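PDB 6DQX: ribonucleoside-diphosphate reductase, alpha chain from Actinobacillus ureae ATCC 25976, which probably reduces ribonucleoside diphosphates to deoxyribonucleotides as the catalytic alpha subunit of a class Id ribonucleotide reductase. Local coordinates for residues 238-242 with 550-554; 340-344 with 398-402; 502-506 with 522-526. All blocks are in the same frame, centred on the assembly; numbering follows the deposited sequence.

Overall arrangement
Following the chain from the N terminus, contact 1 opens first, on helix 227-243, and is the last to be completed, when strand 549-554 returns to it some 308 residues later. Contacts 2 and 3 both lie within this long excursion, one after the other, and neither crosses the other. Contact 2 closes a loop of about 54 residues between the end of helix 334-343 and the loop after helix 367-395. Contact 3 closes a much shorter one between helix 502-513 and strand 524-525. Contacts 1 and 3 adjoin, since strands 549-554 and 524-525 are parallel neighbours in the barrel sheet. Contact 2 stands apart, its centre about 36 Å from that of contact 1.

Contact 1 of 3, residues 238-242 with 550-554; sequences QRKTE and IYYQY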
ATOM      1  N   GLN A 238       1.870  22.391  21.628  1.00 32.70           N
ATOM      2  CA  GLN A 238       0.575  22.916  21.135  1.00 32.59           C
ATOM      3  C   GLN A 238      -0.247  21.806  20.484  1.00 29.39           C
ATOM      4  O   GLN A 238      -1.427  21.659  20.765  1.00 27.75           O
ATOM      5  CB  GLN A 238       0.778  24.063  20.135  1.00 36.32           C
ATOM      6  CG  GLN A 238      -0.491  24.836  19.767  1.00 41.11           C
ATOM      7  CD  GLN A 238      -0.325  25.744  18.539  1.00 46.57           C
ATOM      8  OE1 GLN A 238       0.743  25.803  17.917  1.00 49.58           O
ATOM      9  NE2 GLN A 238      -1.396  26.459  18.184  1.00 46.47           N
ATOM     10  N   ARG A 239       0.393  21.005  19.632  1.00 29.54           N
ATOM     11  CA  ARG A 239      -0.273  19.865  18.991  1.00 28.99           C
ATOM     12  C   ARG A 239      -0.810  18.828  20.003  1.00 26.37           C
ATOM     13  O   ARG A 239      -1.904  18.293  19.857  1.00 26.74           O
ATOM     14  CB  ARG A 239       0.692  19.189  17.997  1.00 32.05           C
ATOM     15  CG  ARG A 239       1.148  20.062  16.821  1.00 35.26           C
ATOM     16  CD  ARG A 239      -0.021  20.594  15.994  1.00 38.18           C
ATOM     17  NE  ARG A 239      -0.938  19.509  15.623  1.00 40.92           N
ATOM     18  CZ  ARG A 239      -2.257  19.617  15.434  1.00 44.37           C
ATOM     19  NH1 ARG A 239      -2.958  18.530  15.097  1.00 46.43           N
ATOM     20  NH2 ARG A 239      -2.896  20.784  15.581  1.00 47.64           N
ATOM     21  N   LYS A 240      -0.042  18.587  21.057  1.00 26.05           N
ATOM     22  CA  LYS A 240      -0.398  17.605  22.083  1.00 24.73           C
ATOM     23  C   LYS A 240      -1.566  18.057  22.968  1.00 25.07           C
ATOM     24  O   LYS A 240      -2.411  17.248  23.378  1.00 23.11           O
ATOM     25  CB  LYS A 240       0.840  17.298  22.918  1.00 25.04           C
ATOM     26  CG  LYS A 240       0.775  15.947  23.587  1.00 23.08           C
ATOM     27  CD  LYS A 240       2.161  15.471  24.004  1.00 21.50           C
ATOM     28  CE  LYS A 240       2.038  14.155  24.741  1.00 20.05           C
ATOM     29  NZ  LYS A 240       1.295  13.131  23.983  1.00 19.38           N
ATOM     30  N   THR A 241      -1.624  19.358  23.258  1.00 26.14           N
ATOM     31  CA  THR A 241      -2.781  19.916  23.959  1.00 28.42           C
ATOM     32  C   THR A 241      -4.037  19.788  23.090  1.00 27.53           C
ATOM     33  O   THR A 241      -5.074  19.316  23.552  1.00 29.11           O
ATOM     34  CB  THR A 241      -2.505  21.373  24.399  1.00 28.44           C
ATOM     35  OG1 THR A 241      -1.378  21.371  25.282  1.00 28.58           O
ATOM     36  CG2 THR A 241      -3.704  21.975  25.126  1.00 29.78           C
ATOM     37  N   GLU A 242      -3.915  20.154  21.823  1.00 30.80           N
ATOM     38  CA  GLU A 242      -5.042  20.106  20.873  1.00 33.53           C
ATOM     39  C   GLU A 242      -5.547  18.707  20.538  1.00 33.61           C
ATOM     40  O   GLU A 242      -6.750  18.512  20.429  1.00 31.24           O
ATOM     41  CB  GLU A 242      -4.669  20.850  19.590  1.00 37.77           C
ATOM     42  CG  GLU A 242      -4.485  22.343  19.839  1.00 41.75           C
ATOM     43  CD  GLU A 242      -3.933  23.122  18.653  1.00 45.60           C
ATOM     44  OE1 GLU A 242      -3.129  22.571  17.850  1.00 48.27           O
ATOM     45  OE2 GLU A 242      -4.293  24.318  18.558  1.00 46.07           O
ATOM     46  N   ILE A 550       5.928   9.026  26.773  1.00 13.64           N
ATOM     47  CA  ILE A 550       4.652   9.546  27.240  1.00 14.09           C
ATOM     48  C   ILE A 550       3.630   9.191  26.157  1.00 14.41           C
ATOM     49  O   ILE A 550       3.935   9.281  24.963  1.00 14.98           O
ATOM     50  CB  ILE A 550       4.663  11.080  27.459  1.00 15.16           C
ATOM     51  CG1 ILE A 550       5.557  11.479  28.642  1.00 16.86           C
ATOM     52  CG2 ILE A 550       3.254  11.605  27.675  1.00 15.32           C
ATOM     53  CD1 ILE A 550       5.023  11.083  29.997  1.00 16.79           C
ATOM     54  N   TYR A 551       2.428   8.817  26.583  1.00 13.82           N
ATOM     55  CA  TYR A 551       1.347   8.394  25.696  1.00 14.35           C
ATOM     56  C   TYR A 551       0.427   9.597  25.380  1.00 15.25           C
ATOM     57  O   TYR A 551       0.901  10.499  24.716  1.00 16.13           O
ATOM     58  CB  TYR A 551       0.639   7.202  26.331  1.00 14.07           C
ATOM     59  CG  TYR A 551      -0.280   6.354  25.471  1.00 14.03           C
ATOM     60  CD1 TYR A 551      -0.167   6.302  24.081  1.00 14.69           C
ATOM     61  CD2 TYR A 551      -1.251   5.564  26.074  1.00 14.67           C
ATOM     62  CE1 TYR A 551      -1.017   5.487  23.332  1.00 15.38           C
ATOM     63  CE2 TYR A 551      -2.074   4.748  25.348  1.00 15.76           C
ATOM     64  CZ  TYR A 551      -1.960   4.725  23.980  1.00 15.91           C
ATOM     65  OH  TYR A 551      -2.801   3.915  23.283  1.00 18.49           O
ATOM     66  N   TYR A 552      -0.836   9.605  25.800  1.00 17.67           N
ATOM     67  CA  TYR A 552      -1.787  10.705  25.517  1.00 20.05           C
ATOM     68  C   TYR A 552      -1.777  11.798  26.574  1.00 19.99           C
ATOM     69  O   TYR A 552      -1.635  11.519  27.762  1.00 19.81           O
ATOM     70  CB  TYR A 552      -3.241  10.190  25.498  1.00 24.09           C
ATOM     71  CG  TYR A 552      -3.690   9.585  24.216  1.00 29.69           C
ATOM     72  CD1 TYR A 552      -4.278  10.379  23.216  1.00 31.90           C
ATOM     73  CD2 TYR A 552      -3.560   8.200  23.989  1.00 33.42           C
ATOM     74  CE1 TYR A 552      -4.713   9.811  22.020  1.00 35.30           C
ATOM     75  CE2 TYR A 552      -3.978   7.618  22.788  1.00 34.08           C
ATOM     76  CZ  TYR A 552      -4.547   8.422  21.805  1.00 37.41           C
ATOM     77  OH  TYR A 552      -4.962   7.846  20.619  1.00 40.47           O
ATOM     78  N   GLN A 553      -2.004  13.038  26.142  1.00 20.66           N
ATOM     79  CA  GLN A 553      -2.316  14.114  27.062  1.00 20.40           C
ATOM     80  C   GLN A 553      -3.798  14.319  26.919  1.00 22.22           C
ATOM     81  O   GLN A 553      -4.259  14.775  25.861  1.00 21.81           O
ATOM     82  CB  GLN A 553      -1.544  15.374  26.702  1.00 21.24           C
ATOM     83  CG  GLN A 553      -1.764  16.546  27.648  1.00 21.12           C
ATOM     84  CD  GLN A 553      -1.152  17.822  27.134  1.00 21.79           C
ATOM     85  OE1 GLN A 553       0.039  17.871  26.788  1.00 21.88           O
ATOM     86  NE2 GLN A 553      -1.953  18.888  27.112  1.00 23.56           N
ATOM     87  N   TYR A 554      -4.540  13.894  27.936  1.00 23.10           N
ATOM     88  CA  TYR A 554      -5.976  14.090  27.981  1.00 26.32           C
ATOM     89  C   TYR A 554      -6.297  15.478  28.490  1.00 27.86           C
ATOM     90  O   TYR A 554      -5.489  16.127  29.163  1.00 25.72           O
ATOM     91  CB  TYR A 554      -6.654  13.045  28.860  1.00 28.37           C
ATOM     92  CG  TYR A 554      -6.623  11.651  28.298  1.00 33.12           C
ATOM     93  CD1 TYR A 554      -7.078  11.396  27.000  1.00 37.40           C
ATOM     94  CD2 TYR A 554      -6.166  10.563  29.064  1.00 35.54           C
ATOM     95  CE1 TYR A 554      -7.059  10.116  26.470  1.00 38.29           C
ATOM     96  CE2 TYR A 554      -6.160   9.271  28.540  1.00 38.38           C
ATOM     97  CZ  TYR A 554      -6.600   9.060  27.237  1.00 40.53           C
ATOM     98  OH  TYR A 554      -6.602   7.800  26.676  1.00 44.42           O
TER
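Lys-240 and Thr-241, near the end of helix 227-243, pack against Ile-550, Tyr-551 and Gln-553 of strand 549-554 in the ribonucleotide reductase barrel. The helix leads into strand 247-249, which pairs antiparallel with 549-554, so the contact seats a barrel helix on a strand neighbouring its own. Lysine suits the place because a long apolar chain carries a strong donor into buried ground. Its chain runs out extended and turns only at the last torsion (chi4 54°), bringing NZ to Tyr-551 O at 2.8 Å, in the carbonyl plane. NZ also bonds Gly-244 O and Pro-246 O, so three backbone carbonyls grip the ammonium and tie the helix-to-strand turn to the strand. On the way CE passes Ile-550 CG2 at 4.1 Å, crossing that side chain at about a right angle. Gln-553 is also buried, and both ends of its amide are used. OE1 accepts from Tyr-539 OH of helix 532-544, while NE2 turns to Thr-241. The hydroxyl of Thr-241 is shared, since it bonds Leu-237 O one turn back and accepts from the strand: Gln-553 NE2 reaches Thr-241 OG1 at 3.1 Å, with the hydroxyl oxygen 18° out of the amide plane.

Contact 2 of 3, residues 340-344 with 398-402; sequences ATRHR and PEILK
Arg-342, in the last turn of helix 334-343, meets Glu-399 with an edge of its guanidinium and Ile-400 with one face. Glu-399 OE2 lies 2.9 Å from Arg-342 NH2, in the guanidinium plane, with a weak bond from NE to the same oxygen. The two planes are 76° apart, so OE2 is met from above the carboxylate rather than in a side-by-side pairing. A bend at chi3 (76°) turns the guanidinium toward Glu-399, and NH1 takes a second carboxylate, Glu-286. One arm of Ile-400, CG1 and its terminal CD1, serves two flat groups: CD1 sits 3.7 Å from Arg-342 NH2, while CG1 makes a CH-pi contact 4.0 Å from the centroid of the His-343 ring, 15° off its normal. That ring is held by ND1 bonding Phe-339 O and by stacking on Phe-339. Pro-398 sets CB against the carbonyl oxygens of Thr-341 and Arg-342 and meets the aliphatic part of Arg-344. Ile-400 N bonds Arg-342 O at 3.1 Å; a water donates to Thr-341 O and accepts from Glu-399 N. The last helix carbonyls thus find donors in loop and water, and Arg-342's positive charge is probably balanced by Glu-399 and Glu-286.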
ATOM      1  N   ALA A 340      10.837 -13.157  16.943  1.00 12.15           N
ATOM      2  CA  ALA A 340      10.281 -13.992  17.995  1.00 12.38           C
ATOM      3  C   ALA A 340      11.175 -15.204  18.282  1.00 12.57           C
ATOM      4  O   ALA A 340      11.475 -15.473  19.437  1.00 12.09           O
ATOM      5  CB  ALA A 340       8.895 -14.470  17.666  1.00 11.92           C
ATOM      6  N   THR A 341      11.606 -15.882  17.230  1.00 13.08           N
ATOM      7  CA  THR A 341      12.522 -17.041  17.362  1.00 14.70           C
ATOM      8  C   THR A 341      13.809 -16.698  18.144  1.00 15.52           C
ATOM      9  O   THR A 341      14.243 -17.459  19.016  1.00 16.76           O
ATOM     10  CB  THR A 341      12.893 -17.605  15.988  1.00 15.61           C
ATOM     11  OG1 THR A 341      11.678 -18.005  15.345  1.00 15.01           O
ATOM     12  CG2 THR A 341      13.856 -18.830  16.140  1.00 16.62           C
ATOM     13  N   ARG A 342      14.427 -15.566  17.824  1.00 15.21           N
ATOM     14  CA  ARG A 342      15.713 -15.238  18.395  1.00 15.67           C
ATOM     15  C   ARG A 342      15.674 -14.540  19.753  1.00 15.32           C
ATOM     16  O   ARG A 342      16.627 -14.664  20.523  1.00 14.81           O
ATOM     17  CB  ARG A 342      16.516 -14.427  17.402  1.00 17.84           C
ATOM     18  CG  ARG A 342      16.695 -15.166  16.093  1.00 20.01           C
ATOM     19  CD  ARG A 342      17.310 -14.280  15.048  1.00 23.23           C
ATOM     20  NE  ARG A 342      18.734 -14.068  15.217  1.00 25.60           N
ATOM     21  CZ  ARG A 342      19.359 -12.898  15.379  1.00 26.21           C
ATOM     22  NH1 ARG A 342      18.732 -11.731  15.436  1.00 28.76           N
ATOM     23  NH2 ARG A 342      20.674 -12.906  15.461  1.00 27.11           N
ATOM     24  N   HIS A 343      14.595 -13.790  20.023  1.00 14.27           N
ATOM     25  CA  HIS A 343      14.474 -12.935  21.214  1.00 13.23           C
ATOM     26  C   HIS A 343      13.543 -13.492  22.281  1.00 12.81           C
ATOM     27  O   HIS A 343      13.822 -13.359  23.469  1.00 11.99           O
ATOM     28  CB  HIS A 343      13.918 -11.547  20.821  1.00 13.10           C
ATOM     29  CG  HIS A 343      14.879 -10.706  20.044  1.00 12.98           C
ATOM     30  ND1 HIS A 343      15.160 -10.895  18.703  1.00 14.20           N
ATOM     31  CD2 HIS A 343      15.601  -9.642  20.429  1.00 11.91           C
ATOM     32  CE1 HIS A 343      16.041  -9.981  18.315  1.00 12.19           C
ATOM     33  NE2 HIS A 343      16.326  -9.212  19.350  1.00 13.69           N
ATOM     34  N   ARG A 344      12.408 -14.042  21.860  1.00 12.11           N
ATOM     35  CA  ARG A 344      11.342 -14.465  22.755  1.00 12.54           C
ATOM     36  C   ARG A 344      10.943 -13.365  23.760  1.00 12.53           C
ATOM     37  O   ARG A 344      10.744 -13.627  24.949  1.00 12.65           O
ATOM     38  CB  ARG A 344      11.747 -15.760  23.476  1.00 12.94           C
ATOM     39  CG  ARG A 344      12.127 -16.904  22.549  1.00 13.58           C
ATOM     40  CD  ARG A 344      12.250 -18.229  23.308  1.00 13.81           C
ATOM     41  NE  ARG A 344      10.916 -18.671  23.697  1.00 14.27           N
ATOM     42  CZ  ARG A 344      10.076 -19.381  22.937  1.00 15.02           C
ATOM     43  NH1 ARG A 344      10.433 -19.846  21.747  1.00 15.47           N
ATOM     44  NH2 ARG A 344       8.864 -19.664  23.386  1.00 16.07           N
ATOM     45  N   PRO A 398      17.196 -18.847  23.567  1.00 14.77           N
ATOM     46  CA  PRO A 398      17.137 -18.560  22.144  1.00 15.39           C
ATOM     47  C   PRO A 398      18.460 -17.901  21.685  1.00 15.61           C
ATOM     48  O   PRO A 398      19.279 -17.492  22.512  1.00 14.73           O
ATOM     49  CB  PRO A 398      15.947 -17.586  22.040  1.00 14.99           C
ATOM     50  CG  PRO A 398      15.962 -16.875  23.344  1.00 14.60           C
ATOM     51  CD  PRO A 398      16.426 -17.880  24.371  1.00 14.96           C
ATOM     52  N   GLU A 399      18.631 -17.771  20.384  1.00 16.65           N
ATOM     53  CA  GLU A 399      19.923 -17.359  19.787  1.00 18.09           C
ATOM     54  C   GLU A 399      20.521 -16.073  20.358  1.00 17.22           C
ATOM     55  O   GLU A 399      21.703 -16.024  20.623  1.00 16.13           O
ATOM     56  CB  GLU A 399      19.771 -17.254  18.259  1.00 20.97           C
ATOM     57  CG  GLU A 399      21.035 -16.889  17.478  1.00 24.23           C
ATOM     58  CD  GLU A 399      20.757 -16.603  16.007  1.00 27.49           C
ATOM     59  OE1 GLU A 399      19.855 -17.242  15.426  1.00 28.67           O
ATOM     60  OE2 GLU A 399      21.442 -15.722  15.428  1.00 33.39           O
ATOM     61  N   ILE A 400      19.704 -15.022  20.539  1.00 16.30           N
ATOM     62  CA  ILE A 400      20.196 -13.753  21.053  1.00 16.54           C
ATOM     63  C   ILE A 400      20.713 -13.868  22.488  1.00 14.86           C
ATOM     64  O   ILE A 400      21.599 -13.138  22.891  1.00 14.64           O
ATOM     65  CB  ILE A 400      19.062 -12.660  20.934  1.00 18.88           C
ATOM     66  CG1 ILE A 400      18.991 -12.161  19.489  1.00 21.66           C
ATOM     67  CG2 ILE A 400      19.205 -11.520  21.909  1.00 21.13           C
ATOM     68  CD1 ILE A 400      20.292 -11.615  18.903  1.00 23.08           C
ATOM     69  N   LEU A 401      20.166 -14.798  23.254  1.00 14.18           N
ATOM     70  CA  LEU A 401      20.530 -14.985  24.641  1.00 14.09           C
ATOM     71  C   LEU A 401      21.480 -16.166  24.938  1.00 15.18           C
ATOM     72  O   LEU A 401      21.613 -16.552  26.097  1.00 13.80           O
ATOM     73  CB  LEU A 401      19.251 -15.151  25.467  1.00 14.59           C
ATOM     74  CG  LEU A 401      18.405 -13.876  25.586  1.00 13.97           C
ATOM     75  CD1 LEU A 401      16.998 -14.220  26.064  1.00 14.95           C
ATOM     76  CD2 LEU A 401      19.086 -12.887  26.496  1.00 14.04           C
ATOM     77  N   LYS A 402      22.118 -16.746  23.920  1.00 16.72           N
ATOM     78  CA  LYS A 402      23.080 -17.833  24.179  1.00 18.47           C
ATOM     79  C   LYS A 402      24.124 -17.326  25.172  1.00 19.10           C
ATOM     80  O   LYS A 402      24.781 -16.303  24.928  1.00 18.94           O
ATOM     81  CB  LYS A 402      23.738 -18.305  22.885  1.00 21.85           C
ATOM     82  CG  LYS A 402      24.631 -19.523  23.054  1.00 26.09           C
ATOM     83  CD  LYS A 402      25.033 -20.075  21.693  1.00 30.82           C
ATOM     84  CE  LYS A 402      26.279 -20.937  21.781  1.00 33.22           C
ATOM     85  NZ  LYS A 402      26.808 -21.154  20.417  1.00 36.72           N
TER
HETATM   86  O   HOH W   1      16.504 -18.930  18.734  1.00 17.43           O

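Contact 3 of 3, residues 502-506 with 522-526; sequences QLSVI and INIMV
Val-505 and Ile-506, in the first turns of helix 502-513, push their methyl groups against Ile-522 and Ile-524, the latter in the short strand 524-525 of the ribonucleotide reductase barrel. The two isoleucines stand two residues apart and offer their CG2 methyls to the helix. Ile-506 CD1 rests in the shallow dip over these, 4.1 Å from Ile-522 CG2 and 4.0 Å from Ile-524 CG2. Val-505 CG1 fits alongside, 3.9 Å from Ile-522 CG2, and also lies against the backbone carbonyl of Asn-523. Beta branching suits Val-505, Ile-522 and Ile-524, because Val-505 CG1 and the two CG2 methyls, fixed close to the backbone, make firm, shallow bumps; Ile-506 is suited by its longer arm, whose far end fills the dip. In Ile-524, CG1 takes the crowded position between N and the carbonyl carbon (chi1 60°), and CG2 thereby faces Ile-506. Leu-538 of helix 532-544 touches both Ile-506 and Ile-524, enlarging the apolar cluster. Asn-523 points the other way, its amide bonded to Glu-432 and to Tyr-552 N of the neighbouring strand.

At the start of the helix the fit becomes polar. Gln-502 folds back at chi2 (-60°), so that its amide lies across the backbone at Met-525; CG packs 3.2 Å from Met-525 O. Met-525 N, which lies between residues paired with strand 549-554, bonds Gln-502 OE1 at 2.9 Å and nearly straight at 168°, although the donor stands well above the amide carbonyl plane. Gln-502 NE2 turns back to Ile-500 O. The chemistry implies that one glutamine satisfies the N-H of Met-525, while hydrocarbon packing makes up the rest of the seam.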
ATOM      1  N   GLN A 502      -0.275  15.498  38.604  1.00 20.05           N
ATOM      2  CA  GLN A 502       0.284  14.831  37.422  1.00 19.69           C
ATOM      3  C   GLN A 502       1.782  14.642  37.569  1.00 18.34           C
ATOM      4  O   GLN A 502       2.354  13.695  36.989  1.00 16.12           O
ATOM      5  CB  GLN A 502      -0.065  15.586  36.138  1.00 20.04           C
ATOM      6  CG  GLN A 502      -1.564  15.787  35.977  1.00 20.30           C
ATOM      7  CD  GLN A 502      -2.321  14.466  35.936  1.00 21.02           C
ATOM      8  OE1 GLN A 502      -2.095  13.646  35.034  1.00 22.05           O
ATOM      9  NE2 GLN A 502      -3.241  14.263  36.880  1.00 18.78           N
ATOM     10  N   LEU A 503       2.417  15.492  38.395  1.00 17.88           N
ATOM     11  CA  LEU A 503       3.800  15.241  38.773  1.00 17.92           C
ATOM     12  C   LEU A 503       3.931  13.894  39.493  1.00 17.41           C
ATOM     13  O   LEU A 503       4.905  13.166  39.246  1.00 16.53           O
ATOM     14  CB  LEU A 503       4.387  16.380  39.621  1.00 19.50           C
ATOM     15  CG  LEU A 503       5.883  16.285  39.935  1.00 20.06           C
ATOM     16  CD1 LEU A 503       6.748  16.185  38.689  1.00 20.78           C
ATOM     17  CD2 LEU A 503       6.310  17.485  40.784  1.00 21.57           C
ATOM     18  N   SER A 504       2.949  13.537  40.324  1.00 17.29           N
ATOM     19  CA  SER A 504       2.990  12.243  41.031  1.00 18.17           C
ATOM     20  C   SER A 504       2.898  11.043  40.080  1.00 16.72           C
ATOM     21  O   SER A 504       3.583  10.031  40.269  1.00 15.28           O
ATOM     22  CB  SER A 504       1.964  12.162  42.171  1.00 20.59           C
ATOM     23  OG  SER A 504       0.691  11.750  41.726  1.00 23.47           O
ATOM     24  N   VAL A 505       2.097  11.188  39.027  1.00 16.02           N
ATOM     25  CA  VAL A 505       2.003  10.168  37.978  1.00 16.04           C
ATOM     26  C   VAL A 505       3.388   9.931  37.358  1.00 15.44           C
ATOM     27  O   VAL A 505       3.859   8.803  37.266  1.00 14.34           O
ATOM     28  CB  VAL A 505       0.956  10.579  36.911  1.00 16.40           C
ATOM     29  CG1 VAL A 505       1.064   9.716  35.664  1.00 16.48           C
ATOM     30  CG2 VAL A 505      -0.443  10.492  37.504  1.00 16.77           C
ATOM     31  N   ILE A 506       4.062  11.021  36.997  1.00 15.15           N
ATOM     32  CA  ILE A 506       5.383  10.965  36.381  1.00 15.76           C
ATOM     33  C   ILE A 506       6.435  10.416  37.338  1.00 14.62           C
ATOM     34  O   ILE A 506       7.240   9.532  36.965  1.00 12.64           O
ATOM     35  CB  ILE A 506       5.800  12.375  35.871  1.00 17.45           C
ATOM     36  CG1 ILE A 506       4.822  12.873  34.801  1.00 19.03           C
ATOM     37  CG2 ILE A 506       7.230  12.398  35.355  1.00 18.20           C
ATOM     38  CD1 ILE A 506       4.557  11.926  33.680  1.00 19.58           C
ATOM     39  N   ILE A 522       2.032   5.815  29.741  1.00 12.76           N
ATOM     40  CA  ILE A 522       1.716   6.795  30.734  1.00 12.82           C
ATOM     41  C   ILE A 522       0.944   7.939  30.094  1.00 12.98           C
ATOM     42  O   ILE A 522       1.502   8.733  29.314  1.00 12.30           O
ATOM     43  CB  ILE A 522       2.983   7.295  31.440  1.00 12.76           C
ATOM     44  CG1 ILE A 522       3.670   6.117  32.148  1.00 12.38           C
ATOM     45  CG2 ILE A 522       2.668   8.486  32.357  1.00 12.46           C
ATOM     46  CD1 ILE A 522       2.927   5.517  33.350  1.00 12.88           C
ATOM     47  N   ASN A 523      -0.314   8.007  30.486  1.00 14.26           N
ATOM     48  CA  ASN A 523      -1.209   9.135  30.170  1.00 16.40           C
ATOM     49  C   ASN A 523      -1.163  10.171  31.279  1.00 17.45           C
ATOM     50  O   ASN A 523      -0.901   9.849  32.431  1.00 17.24           O
ATOM     51  CB  ASN A 523      -2.653   8.633  30.015  1.00 16.97           C
ATOM     52  CG  ASN A 523      -2.839   7.725  28.805  1.00 17.39           C
ATOM     53  OD1 ASN A 523      -2.301   8.004  27.745  1.00 17.40           O
ATOM     54  ND2 ASN A 523      -3.618   6.648  28.963  1.00 16.63           N
ATOM     55  N   ILE A 524      -1.434  11.425  30.927  1.00 18.94           N
ATOM     56  CA  ILE A 524      -1.632  12.473  31.930  1.00 20.59           C
ATOM     57  C   ILE A 524      -2.911  13.216  31.549  1.00 22.09           C
ATOM     58  O   ILE A 524      -3.383  13.118  30.406  1.00 21.64           O
ATOM     59  CB  ILE A 524      -0.445  13.456  32.040  1.00 21.60           C
ATOM     60  CG1 ILE A 524      -0.179  14.191  30.727  1.00 22.88           C
ATOM     61  CG2 ILE A 524       0.828  12.738  32.483  1.00 22.44           C
ATOM     62  CD1 ILE A 524       0.801  15.340  30.880  1.00 23.49           C
ATOM     63  N   MET A 525      -3.453  13.942  32.517  1.00 23.31           N
ATOM     64  CA  MET A 525      -4.685  14.686  32.339  1.00 26.84           C
ATOM     65  C   MET A 525      -4.444  16.093  32.835  1.00 27.53           C
ATOM     66  O   MET A 525      -4.037  16.292  33.993  1.00 25.64           O
ATOM     67  CB  MET A 525      -5.819  14.025  33.100  1.00 30.30           C
ATOM     68  CG  MET A 525      -7.187  14.537  32.681  1.00 36.70           C
ATOM     69  SD  MET A 525      -8.510  13.637  33.490  1.00 46.35           S
ATOM     70  CE  MET A 525      -8.742  12.221  32.408  1.00 42.52           C
ATOM     71  N   VAL A 526      -4.720  17.061  31.965  1.00 28.01           N
ATOM     72  CA  VAL A 526      -4.308  18.439  32.163  1.00 30.94           C
ATOM     73  C   VAL A 526      -5.488  19.369  31.827  1.00 35.69           C
ATOM     74  O   VAL A 526      -6.155  19.193  30.801  1.00 35.14           O
ATOM     75  CB  VAL A 526      -3.084  18.756  31.282  1.00 32.82           C
ATOM     76  CG1 VAL A 526      -2.634  20.202  31.445  1.00 34.49           C
ATOM     77  CG2 VAL A 526      -1.929  17.808  31.613  1.00 33.02           C
TER